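Putative hyaluronoglucosaminidase (Clostridium perfringens, PDB 6PWI) probably acts as a family 84 glycoside hydrolase with hexosaminidase activity, this chain being the part of a longer protein that holds the catalytic barrel. Local coordinates at residues 195-200 with 241-246; 182-185 with 190-193; 262-265 with 269-272; 256-261 with 308-313; 474-479 with 611-616. All coordinates share one frame; numbering follows the deposited sequence.

Contact 1. Residues 195-200 with 241-246; sequences NRKDLM and VDVGIA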
# COMPACT_ATOMS: atom_id res chain seq x y z
N ASN A 195 7.33 -3.29 -12.36
CA ASN A 195 6.52 -3.44 -11.16
C ASN A 195 6.46 -2.14 -10.37
O ASN A 195 5.41 -1.82 -9.80
CB ASN A 195 6.98 -4.61 -10.28
CG ASN A 195 6.33 -5.94 -10.63
OD1 ASN A 195 5.13 -6.02 -10.88
ND2 ASN A 195 7.13 -7.00 -10.64
N ARG A 196 7.57 -1.39 -10.31
CA ARG A 196 7.56 -0.11 -9.64
C ARG A 196 6.53 0.82 -10.28
O ARG A 196 5.80 1.51 -9.57
CB ARG A 196 8.95 0.53 -9.64
CG ARG A 196 9.90 -0.08 -8.62
CD ARG A 196 11.33 0.15 -9.07
NE ARG A 196 12.31 -0.26 -8.08
CZ ARG A 196 13.58 -0.53 -8.37
NH1 ARG A 196 14.00 -0.44 -9.62
NH2 ARG A 196 14.41 -0.90 -7.42
N LYS A 197 6.46 0.81 -11.61
CA LYS A 197 5.52 1.65 -12.33
C LYS A 197 4.09 1.20 -12.02
O LYS A 197 3.20 2.02 -11.86
CB LYS A 197 5.80 1.62 -13.83
CG LYS A 197 7.09 2.32 -14.23
CD LYS A 197 7.39 2.22 -15.70
CE LYS A 197 8.84 2.53 -15.99
NZ LYS A 197 9.19 2.15 -17.38
N ASP A 198 3.90 -0.13 -11.92
CA ASP A 198 2.59 -0.71 -11.74
C ASP A 198 2.05 -0.40 -10.34
O ASP A 198 0.84 -0.21 -10.19
CB ASP A 198 2.60 -2.22 -11.99
CG ASP A 198 1.24 -2.77 -12.35
OD1 ASP A 198 0.60 -2.20 -13.25
OD2 ASP A 198 0.82 -3.77 -11.73
N LEU A 199 2.94 -0.38 -9.34
CA LEU A 199 2.54 -0.06 -7.97
C LEU A 199 2.18 1.42 -7.88
O LEU A 199 1.18 1.78 -7.25
CB LEU A 199 3.63 -0.43 -6.97
CG LEU A 199 3.87 -1.93 -6.72
CD1 LEU A 199 4.79 -2.14 -5.54
CD2 LEU A 199 2.56 -2.67 -6.50
N MET A 200 2.97 2.27 -8.54
CA MET A 200 2.67 3.69 -8.58
C MET A 200 1.30 3.89 -9.22
O MET A 200 0.50 4.68 -8.73
CB MET A 200 3.74 4.48 -9.33
CG MET A 200 4.93 4.82 -8.47
SD MET A 200 6.16 5.84 -9.32
CE MET A 200 6.80 4.67 -10.52
N VAL A 241 9.85 8.31 -12.82
CA VAL A 241 9.45 9.61 -12.32
C VAL A 241 8.25 10.13 -13.12
O VAL A 241 7.34 10.74 -12.57
CB VAL A 241 10.64 10.59 -12.33
CG1 VAL A 241 10.21 12.03 -12.10
CG2 VAL A 241 11.71 10.19 -11.33
N ASP A 242 8.25 9.86 -14.43
CA ASP A 242 7.16 10.28 -15.29
C ASP A 242 5.87 9.57 -14.89
O ASP A 242 4.81 10.19 -14.88
CB ASP A 242 7.50 10.09 -16.77
CG ASP A 242 8.51 11.08 -17.35
OD1 ASP A 242 8.82 12.11 -16.67
OD2 ASP A 242 8.97 10.83 -18.49
N VAL A 243 5.96 8.26 -14.57
CA VAL A 243 4.79 7.53 -14.11
C VAL A 243 4.29 8.15 -12.81
O VAL A 243 3.09 8.34 -12.63
CB VAL A 243 5.03 6.01 -13.97
CG1 VAL A 243 3.84 5.33 -13.31
CG2 VAL A 243 5.30 5.35 -15.32
N GLY A 244 5.24 8.51 -11.93
CA GLY A 244 4.95 9.23 -10.71
C GLY A 244 4.19 10.53 -10.96
O GLY A 244 3.25 10.85 -10.22
N ILE A 245 4.59 11.28 -12.00
CA ILE A 245 3.95 12.55 -12.31
C ILE A 245 2.54 12.30 -12.83
O ILE A 245 1.62 13.03 -12.47
CB ILE A 245 4.81 13.40 -13.28
CG1 ILE A 245 6.05 13.96 -12.57
CG2 ILE A 245 3.97 14.51 -13.93
CD1 ILE A 245 7.19 14.29 -13.50
N ALA A 246 2.36 11.26 -13.65
CA ALA A 246 1.07 10.98 -14.27
C ALA A 246 0.05 10.48 -13.25
O ALA A 246 -1.14 10.74 -13.39
CB ALA A 246 1.25 9.99 -15.39
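Lys197 NZ forms a salt bridge with Glu239, one turn ahead of Val243 on the same helix, and the carbons leading up to that charge lie against Val243. The lysine leaves its helix with CG beside the backbone N (chi1 -70°) and runs on extended, crossing the valine at about a right angle. Lys197 CG is 3.7 Å from Val243 CG2, and Lys197 CD follows at 3.8 Å from the same methyl. The other branch, Val243 CG1, lies 3.7 Å from the backbone Lys197 O and 4.1 Å from the side-chain atom Met200 CB. Segments 195-200 and 241-246 run almost parallel, their axes 9.4 Å apart and 10° from one another, as expected for the first two outer helices of a (beta/alpha)8 barrel, each of which follows its own barrel strand. Met200 reaches the second helix beside Val243, at Gly244. Its sulfur meets the backbone there, with Met200 SD 3.8 Å from Gly244 N, and a bend at chi3 (-70°) carries the methyl back so that Met200 CE is 4.1 Å from Val243 CB. Met200 also packs on Met240 of the second helix, just before the segment, and, outside the pair, on Tyr211 of barrel strand 210-213.

Contact 2. Residues 182-185 with 190-193; sequences FIEG and PWSN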
# COMPACT_ATOMS: atom_id res chain seq x y z
N PHE A 182 4.17 3.95 -0.11
CA PHE A 182 4.96 2.75 0.09
C PHE A 182 6.42 3.09 -0.17
O PHE A 182 6.73 3.97 -0.98
CB PHE A 182 4.45 1.64 -0.82
CG PHE A 182 4.37 1.98 -2.29
CD1 PHE A 182 5.37 1.61 -3.17
CD2 PHE A 182 3.27 2.68 -2.80
CE1 PHE A 182 5.29 1.92 -4.52
CE2 PHE A 182 3.19 3.00 -4.15
CZ PHE A 182 4.20 2.62 -5.01
N ILE A 183 7.30 2.36 0.51
CA ILE A 183 8.74 2.52 0.41
C ILE A 183 9.35 1.17 0.05
O ILE A 183 9.06 0.17 0.70
CB ILE A 183 9.33 3.05 1.74
CG1 ILE A 183 10.85 3.19 1.66
CG2 ILE A 183 8.90 2.16 2.91
CD1 ILE A 183 11.45 3.98 2.80
N GLU A 184 10.20 1.17 -0.97
CA GLU A 184 11.00 -0.00 -1.29
C GLU A 184 12.21 -0.02 -0.35
O GLU A 184 13.27 0.49 -0.70
CB GLU A 184 11.40 0.03 -2.77
CG GLU A 184 12.04 -1.26 -3.25
CD GLU A 184 12.40 -1.35 -4.73
OE1 GLU A 184 11.85 -0.55 -5.54
OE2 GLU A 184 13.22 -2.23 -5.07
N GLY A 185 12.05 -0.60 0.84
CA GLY A 185 13.07 -0.49 1.86
C GLY A 185 13.33 -1.79 2.64
O GLY A 185 13.71 -1.74 3.81
N PRO A 190 15.24 -6.54 -5.54
CA PRO A 190 14.55 -5.28 -5.82
C PRO A 190 13.40 -5.51 -6.80
O PRO A 190 13.41 -6.47 -7.57
CB PRO A 190 15.65 -4.40 -6.44
CG PRO A 190 16.67 -5.38 -6.98
CD PRO A 190 16.62 -6.57 -6.05
N TRP A 191 12.39 -4.64 -6.74
CA TRP A 191 11.32 -4.71 -7.72
C TRP A 191 11.88 -4.37 -9.09
O TRP A 191 12.81 -3.57 -9.22
CB TRP A 191 10.19 -3.75 -7.34
CG TRP A 191 9.52 -4.05 -6.03
CD1 TRP A 191 9.36 -5.26 -5.44
CD2 TRP A 191 8.87 -3.09 -5.18
NE1 TRP A 191 8.68 -5.13 -4.26
CE2 TRP A 191 8.37 -3.81 -4.07
CE3 TRP A 191 8.69 -1.71 -5.23
CZ2 TRP A 191 7.68 -3.19 -3.03
CZ3 TRP A 191 8.03 -1.09 -4.20
CH2 TRP A 191 7.53 -1.82 -3.12
N SER A 192 11.30 -4.99 -10.13
CA SER A 192 11.58 -4.59 -11.49
C SER A 192 10.98 -3.20 -11.75
O SER A 192 10.06 -2.77 -11.06
CB SER A 192 11.03 -5.60 -12.44
OG SER A 192 9.62 -5.51 -12.48
N ASN A 193 11.50 -2.51 -12.77
CA ASN A 193 10.97 -1.22 -13.17
C ASN A 193 9.51 -1.35 -13.60
O ASN A 193 8.69 -0.50 -13.27
CB ASN A 193 11.86 -0.53 -14.21
CG ASN A 193 13.22 -0.15 -13.66
OD1 ASN A 193 13.41 -0.07 -12.45
ND2 ASN A 193 14.17 0.10 -14.55
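The indole of Trp191 has the aliphatic part of Glu184 over one face: Glu184 CG sits 4.1 Å from the centroid of the Trp191 six-membered ring and only 18° off its normal, a CH-pi contact. Trp191 CZ3 comes up to the edge of the Phe182 ring, near its plane, at 3.9 Å from Phe182 CD1. Glu184 holds CG anti to the backbone N and is extended beyond it; the two side chains run alongside one another in opposing senses, which carries the carboxylate across the indole to the main chain of residues 190-193. There Trp191 N donates to Glu184 OE2 at 3.0 Å with an N-H...O angle of 150°, the donor standing above the carboxylate plane, 52° out of it. Glu184 OE2 also lies 3.4 Å from Pro190 CA. The contact joins the end of the first barrel strand, 179-184, to the loop leading into helix 193-204, whose N-cap is Ser192. Trp191 NE1 is bonded to Met426 O, which ties the loop to the chain beyond the last barrel strand as well. Glu184 OE1 takes a salt bridge from Arg196 and a hydrogen bond with Tyr211 OH. With both oxygens engaged, this buried carboxylate is fixed in its rotation, and the arginine would probably help to keep it ionised.

Contact 3. Residues 262-265 with 269-272; sequences GMNF and ESYK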
# COMPACT_ATOMS: atom_id res chain seq x y z
N GLY A 262 31.29 8.67 4.09
CA GLY A 262 30.28 9.67 3.79
C GLY A 262 30.75 11.10 4.04
O GLY A 262 31.93 11.37 4.29
N MET A 263 29.78 12.02 3.97
CA MET A 263 29.93 13.44 4.25
C MET A 263 31.05 13.68 5.25
O MET A 263 31.00 13.19 6.38
CB MET A 263 28.61 13.96 4.83
CG MET A 263 28.35 15.40 4.54
SD MET A 263 27.79 15.61 2.85
CE MET A 263 27.68 17.40 2.80
N ASN A 264 32.04 14.47 4.83
CA ASN A 264 33.24 14.76 5.61
C ASN A 264 33.07 16.08 6.36
O ASN A 264 33.01 17.15 5.76
CB ASN A 264 34.47 14.74 4.70
CG ASN A 264 35.79 14.82 5.44
OD1 ASN A 264 35.85 15.15 6.62
ND2 ASN A 264 36.87 14.52 4.73
N PHE A 265 33.01 15.99 7.69
CA PHE A 265 32.80 17.14 8.56
C PHE A 265 34.10 17.53 9.25
O PHE A 265 34.08 18.21 10.28
CB PHE A 265 31.69 16.83 9.57
CG PHE A 265 30.30 16.74 9.00
CD1 PHE A 265 29.50 17.88 8.88
CD2 PHE A 265 29.78 15.53 8.57
CE1 PHE A 265 28.22 17.80 8.35
CE2 PHE A 265 28.50 15.45 8.04
CZ PHE A 265 27.72 16.58 7.93
N GLU A 269 36.31 23.60 4.85
CA GLU A 269 36.74 23.35 3.48
C GLU A 269 36.18 22.02 2.98
O GLU A 269 35.52 22.00 1.94
CB GLU A 269 38.27 23.40 3.35
N SER A 270 36.41 20.92 3.72
CA SER A 270 36.07 19.57 3.29
C SER A 270 34.55 19.37 3.22
O SER A 270 34.06 18.65 2.34
CB SER A 270 36.72 18.52 4.16
OG SER A 270 36.05 18.39 5.40
N TYR A 271 33.83 20.00 4.15
CA TYR A 271 32.38 19.95 4.18
C TYR A 271 31.80 20.67 2.97
O TYR A 271 30.86 20.17 2.35
CB TYR A 271 31.83 20.50 5.49
CG TYR A 271 30.34 20.71 5.49
CD1 TYR A 271 29.47 19.63 5.57
CD2 TYR A 271 29.80 21.98 5.37
CE1 TYR A 271 28.09 19.81 5.54
CE2 TYR A 271 28.42 22.18 5.35
CZ TYR A 271 27.57 21.09 5.43
OH TYR A 271 26.22 21.29 5.41
N LYS A 272 32.36 21.85 2.64
CA LYS A 272 31.91 22.62 1.49
C LYS A 272 32.07 21.80 0.21
O LYS A 272 31.23 21.86 -0.68
CB LYS A 272 32.63 23.97 1.38
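Phe265 places CG beside its backbone N (chi1 -71°), whereas Tyr271 sets CG anti to its own (chi1 169°), so the two side chains run alongside each other in the same sense. The planes are 26° apart, but the centroids are separated by 5.2 Å, so the rings are slid past each other with little overlap. The rings touch through one carbon of each, Phe265 CE1 lying 3.5 Å from Tyr271 CE1. Met263, bent at chi2, brings its methyl to the same part of the tyrosine, Met263 CE being 3.7 Å from Tyr271 CE1. Main-chain atoms complete the approach. Asn264 O lies near the plane of the Tyr271 ring at its edge and makes a CA-H...O contact with Tyr271 CA at 3.3 Å; Tyr271 N is 3.4 Å from Asn264 O, but the angle is too poor for a hydrogen bond. Residues 262-265 belong to the loop that leads from the third barrel strand, 250-255, into helix 268-286, and the Met263 side chain is about 11 Å from that of Asp299, the predicted proton donor. Between 262-265 and 269-272 the contact is van der Waals in kind, while Asn264 N is tied to Asp274 farther along the helix. Asn264 OD1 and Ser270 OG have hydrogen bonds in the short turn, to Gly266 N and Ser267 N.

Contact 4. Residues 256-261 with 308-313; sequences HPFLKD and VKLMED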
# COMPACT_ATOMS: atom_id res chain seq x y z
N HIS A 256 21.88 7.98 1.41
CA HIS A 256 22.55 7.66 2.66
C HIS A 256 23.90 8.36 2.72
O HIS A 256 24.91 7.76 2.37
CB HIS A 256 22.83 6.15 2.75
CG HIS A 256 21.60 5.32 2.90
ND1 HIS A 256 21.24 4.77 4.11
CD2 HIS A 256 20.65 4.96 2.01
CE1 HIS A 256 20.12 4.09 3.96
NE2 HIS A 256 19.74 4.19 2.68
N PRO A 257 23.98 9.65 3.12
CA PRO A 257 25.27 10.35 3.14
C PRO A 257 26.12 10.31 4.41
O PRO A 257 27.09 11.04 4.51
CB PRO A 257 24.81 11.79 2.91
CG PRO A 257 23.50 11.88 3.66
CD PRO A 257 22.85 10.52 3.48
N PHE A 258 25.78 9.44 5.37
CA PHE A 258 26.47 9.49 6.65
C PHE A 258 27.18 8.17 6.94
O PHE A 258 27.42 7.84 8.10
CB PHE A 258 25.53 9.85 7.80
CG PHE A 258 24.75 11.13 7.63
CD1 PHE A 258 25.38 12.36 7.71
CD2 PHE A 258 23.38 11.10 7.41
CE1 PHE A 258 24.66 13.54 7.56
CE2 PHE A 258 22.66 12.27 7.25
CZ PHE A 258 23.30 13.49 7.33
N LEU A 259 27.53 7.44 5.88
CA LEU A 259 28.30 6.21 6.07
C LEU A 259 29.75 6.57 6.43
O LEU A 259 30.05 7.76 6.62
CB LEU A 259 28.21 5.36 4.80
CG LEU A 259 26.80 4.93 4.40
CD1 LEU A 259 26.81 4.26 3.03
CD2 LEU A 259 26.17 4.01 5.43
N LYS A 260 30.61 5.54 6.54
CA LYS A 260 32.02 5.67 6.89
C LYS A 260 32.72 6.62 5.91
O LYS A 260 33.39 7.56 6.33
CB LYS A 260 32.72 4.31 6.96
N ASP A 261 32.53 6.39 4.60
CA ASP A 261 33.17 7.20 3.57
C ASP A 261 32.31 8.42 3.26
O ASP A 261 32.57 9.12 2.29
CB ASP A 261 33.36 6.41 2.27
CG ASP A 261 33.75 4.95 2.45
OD1 ASP A 261 34.69 4.68 3.23
OD2 ASP A 261 33.09 4.09 1.81
N VAL A 308 22.11 17.49 11.46
CA VAL A 308 21.32 18.71 11.47
C VAL A 308 21.95 19.74 10.53
O VAL A 308 21.25 20.35 9.71
CB VAL A 308 21.14 19.26 12.90
CG1 VAL A 308 20.37 20.58 12.90
CG2 VAL A 308 20.44 18.25 13.79
N LYS A 309 23.27 19.94 10.66
CA LYS A 309 24.01 20.87 9.82
C LYS A 309 23.63 20.65 8.35
O LYS A 309 23.22 21.59 7.67
CB LYS A 309 25.51 20.72 10.08
CG LYS A 309 26.44 21.69 9.36
CD LYS A 309 27.82 21.71 10.02
CE LYS A 309 28.96 22.11 9.11
NZ LYS A 309 28.72 23.43 8.46
N LEU A 310 23.73 19.39 7.88
CA LEU A 310 23.46 19.08 6.49
C LEU A 310 22.03 19.47 6.12
O LEU A 310 21.81 20.12 5.09
CB LEU A 310 23.72 17.59 6.22
CG LEU A 310 23.32 17.12 4.82
CD1 LEU A 310 24.15 17.80 3.75
CD2 LEU A 310 23.43 15.61 4.69
N MET A 311 21.07 19.10 6.98
CA MET A 311 19.66 19.29 6.66
C MET A 311 19.33 20.78 6.59
O MET A 311 18.44 21.18 5.85
CB MET A 311 18.74 18.59 7.68
CG MET A 311 18.83 17.06 7.66
SD MET A 311 18.70 16.27 6.02
CE MET A 311 17.03 16.73 5.53
N GLU A 312 20.08 21.59 7.35
CA GLU A 312 19.92 23.03 7.34
C GLU A 312 20.34 23.58 5.98
O GLU A 312 19.69 24.46 5.44
CB GLU A 312 20.71 23.69 8.48
CG GLU A 312 19.88 23.97 9.72
CD GLU A 312 20.64 24.12 11.03
OE1 GLU A 312 21.87 23.87 11.05
OE2 GLU A 312 20.00 24.47 12.04
N ASP A 313 21.43 23.00 5.44
CA ASP A 313 21.99 23.42 4.16
C ASP A 313 21.13 22.92 3.00
O ASP A 313 21.00 23.62 1.99
CB ASP A 313 23.47 23.05 4.04
CG ASP A 313 24.40 23.99 4.81
OD1 ASP A 313 24.03 25.17 4.98
OD2 ASP A 313 25.49 23.54 5.22
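Apolar packing of Pro257 and Phe258 against Leu310 makes up the whole direct contact, and a single methyl of the leucine does the touching. Leu310 CD2 lies 3.4 Å from Phe258 CZ and 3.7 Å from Phe258 CE1, coming to the ring obliquely, and it is 3.9 Å from Pro257 CG. With CG anti to the backbone N (chi1 174°), the leucine reaches out from helix 304-321 toward the loop. Within the loop, Pro257 CG sits over the rim of one face of the Phe258 ring, 3.7 Å above its plane, so that the two residues present a joint surface to Leu310. Val295 of strand 293-296 packs on both Pro257 and Phe258, Ile278 covers Pro257 and Leu275 meets Leu310, which makes this a small buried core between loop, strand and two helices. Polar interactions lie beside it. A backbone hydrogen bond links Pro257 to Met263 within the loop, and His256 ND1 is bonded to Asp299 OD1. The Phe258 side chain is about 6 Å from that of Asp299, the predicted proton donor. Such a loop, leaving the C-terminal end of the third strand and packed on the helix that follows the fourth, belongs to the active-site end of a (beta/alpha)8 barrel.

Contact 5. Residues 474-479 with 611-616; sequences AKHMSD and RHLIPF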
# COMPACT_ATOMS: atom_id res chain seq x y z
N ALA A 474 -5.51 -15.15 0.10
CA ALA A 474 -5.10 -14.17 1.09
C ALA A 474 -5.56 -14.59 2.48
O ALA A 474 -4.90 -14.28 3.47
CB ALA A 474 -5.60 -12.79 0.72
N LYS A 475 -6.68 -15.32 2.52
CA LYS A 475 -7.24 -15.87 3.75
C LYS A 475 -6.24 -16.78 4.47
O LYS A 475 -6.30 -16.88 5.69
CB LYS A 475 -8.52 -16.65 3.47
CG LYS A 475 -9.78 -15.81 3.36
CD LYS A 475 -10.90 -16.54 2.66
CE LYS A 475 -12.21 -15.78 2.69
NZ LYS A 475 -13.21 -16.41 1.79
N HIS A 476 -5.35 -17.44 3.71
CA HIS A 476 -4.50 -18.50 4.23
C HIS A 476 -3.02 -18.15 4.12
O HIS A 476 -2.15 -18.99 4.37
CB HIS A 476 -4.81 -19.83 3.53
CG HIS A 476 -6.26 -20.19 3.61
ND1 HIS A 476 -6.87 -20.49 4.82
CD2 HIS A 476 -7.21 -20.27 2.66
CE1 HIS A 476 -8.14 -20.74 4.61
NE2 HIS A 476 -8.38 -20.61 3.29
N MET A 477 -2.75 -16.89 3.76
CA MET A 477 -1.37 -16.46 3.62
C MET A 477 -1.20 -15.09 4.27
O MET A 477 -1.32 -14.07 3.60
CB MET A 477 -0.97 -16.40 2.14
CG MET A 477 -1.14 -17.72 1.41
SD MET A 477 -0.66 -17.58 -0.32
CE MET A 477 -1.36 -19.08 -1.02
N SER A 478 -0.92 -15.07 5.59
CA SER A 478 -0.92 -13.80 6.28
C SER A 478 -0.11 -13.82 7.58
O SER A 478 0.21 -12.75 8.08
CB SER A 478 -2.31 -13.25 6.50
OG SER A 478 -3.17 -14.21 7.11
N ASP A 479 0.23 -15.01 8.10
CA ASP A 479 0.93 -15.08 9.38
C ASP A 479 2.43 -15.22 9.17
O ASP A 479 2.90 -16.26 8.71
CB ASP A 479 0.39 -16.20 10.28
CG ASP A 479 0.98 -16.18 11.69
OD1 ASP A 479 1.72 -15.22 12.01
OD2 ASP A 479 0.69 -17.12 12.48
N ARG A 611 -0.55 -21.20 10.08
CA ARG A 611 -1.17 -20.91 11.36
C ARG A 611 -2.15 -22.03 11.75
O ARG A 611 -2.16 -22.48 12.89
CB ARG A 611 -1.76 -19.49 11.42
CG ARG A 611 -2.07 -18.99 12.83
CD ARG A 611 -2.75 -17.63 12.83
NE ARG A 611 -3.06 -17.09 14.15
CZ ARG A 611 -2.22 -16.39 14.93
NH1 ARG A 611 -0.98 -16.15 14.53
NH2 ARG A 611 -2.62 -15.96 16.11
N HIS A 612 -2.94 -22.50 10.78
CA HIS A 612 -3.97 -23.48 11.10
C HIS A 612 -3.99 -24.65 10.13
O HIS A 612 -4.29 -25.77 10.55
CB HIS A 612 -5.35 -22.82 11.27
CG HIS A 612 -5.40 -21.87 12.42
ND1 HIS A 612 -5.26 -22.29 13.73
CD2 HIS A 612 -5.55 -20.53 12.47
CE1 HIS A 612 -5.32 -21.25 14.53
NE2 HIS A 612 -5.51 -20.16 13.78
N LEU A 613 -3.66 -24.42 8.84
CA LEU A 613 -3.84 -25.45 7.83
C LEU A 613 -2.88 -26.61 8.08
O LEU A 613 -3.29 -27.77 8.09
CB LEU A 613 -3.66 -24.89 6.41
CG LEU A 613 -4.65 -23.81 5.95
CD1 LEU A 613 -4.68 -23.72 4.43
CD2 LEU A 613 -6.06 -24.04 6.49
N ILE A 614 -1.59 -26.29 8.28
CA ILE A 614 -0.58 -27.31 8.48
C ILE A 614 -0.80 -28.01 9.83
O ILE A 614 -0.78 -29.25 9.89
CB ILE A 614 0.84 -26.76 8.26
CG1 ILE A 614 1.08 -26.45 6.78
CG2 ILE A 614 1.90 -27.70 8.80
CD1 ILE A 614 2.29 -25.60 6.51
N PRO A 615 -1.01 -27.27 10.94
CA PRO A 615 -1.30 -27.91 12.24
C PRO A 615 -2.44 -28.92 12.18
O PRO A 615 -2.38 -29.95 12.84
CB PRO A 615 -1.62 -26.71 13.15
CG PRO A 615 -0.78 -25.59 12.56
CD PRO A 615 -0.89 -25.81 11.06
N PHE A 616 -3.47 -28.63 11.37
CA PHE A 616 -4.61 -29.51 11.22
C PHE A 616 -4.19 -30.81 10.54
O PHE A 616 -4.57 -31.89 10.97
CB PHE A 616 -5.72 -28.80 10.44
CG PHE A 616 -6.99 -29.60 10.24
CD1 PHE A 616 -7.54 -30.34 11.28
CD2 PHE A 616 -7.65 -29.59 9.02
CE1 PHE A 616 -8.71 -31.06 11.09
CE2 PHE A 616 -8.82 -30.31 8.84
CZ PHE A 616 -9.35 -31.04 9.87
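Arg611 passes Asp479 OD2 with its extended chain and returns to it through NH1. With CG anti to the backbone N (chi1 -163°) and the chain extended as far as NE, Arg611 CB is 3.6 Å from Asp479 OD2, Arg611 CG 3.4 Å and Arg611 CD 3.5 Å from that same atom. At the tip, Arg611 NH1 closes a salt bridge to Asp479 OD2 at 2.8 Å, the N-H...O angle being 152°. The oxygen lies close to the guanidinium plane, whereas the nitrogen comes from above the carboxylate plane, 62° out of it, so this is a single-bond pairing and not a flat two-pronged one. Arg611 NH1 also bonds to Ser488 OG, Asp479 OD1 takes the backbone N atoms of Ala481 and Leu489, which hold the carboxylate in its orientation, and Glu491 bridges the two main chains at Asp479 N and Arg611 N. The second half is packing: the Leu613 and His476 side chains meet nearly perpendicularly, with Leu613 CD1 3.9 Å from His476 ND1, which is bonded to Ser492 OG. The end of helix 467-475, following the barrel, is thereby joined to the start of the last helix, 613-623. Helix 513-536 borders both through Ile526 on His476 and Tyr523 on Leu613, while helix 540-572 packs Leu553 against Leu613.

Overall arrangement
From the N terminus, contact 2 comes first and closes the short loop between the first barrel strand and helix 193-204. Contact 1 follows in series and joins that helix to the next outer one, 231-247; the two contacts touch through Arg196 and Leu199. Contact 4 then spans a longer excursion, from the loop after strand 250-255 to helix 304-321, and the short loop of contact 3 falls wholly within this span, with centres about 9 Å apart. No two contacts cross along the chain. Contact 5, its centre about 45 Å from that of contact 4, closes by far the longest loop and unites the end of helix 467-475 with the C-terminal helical region.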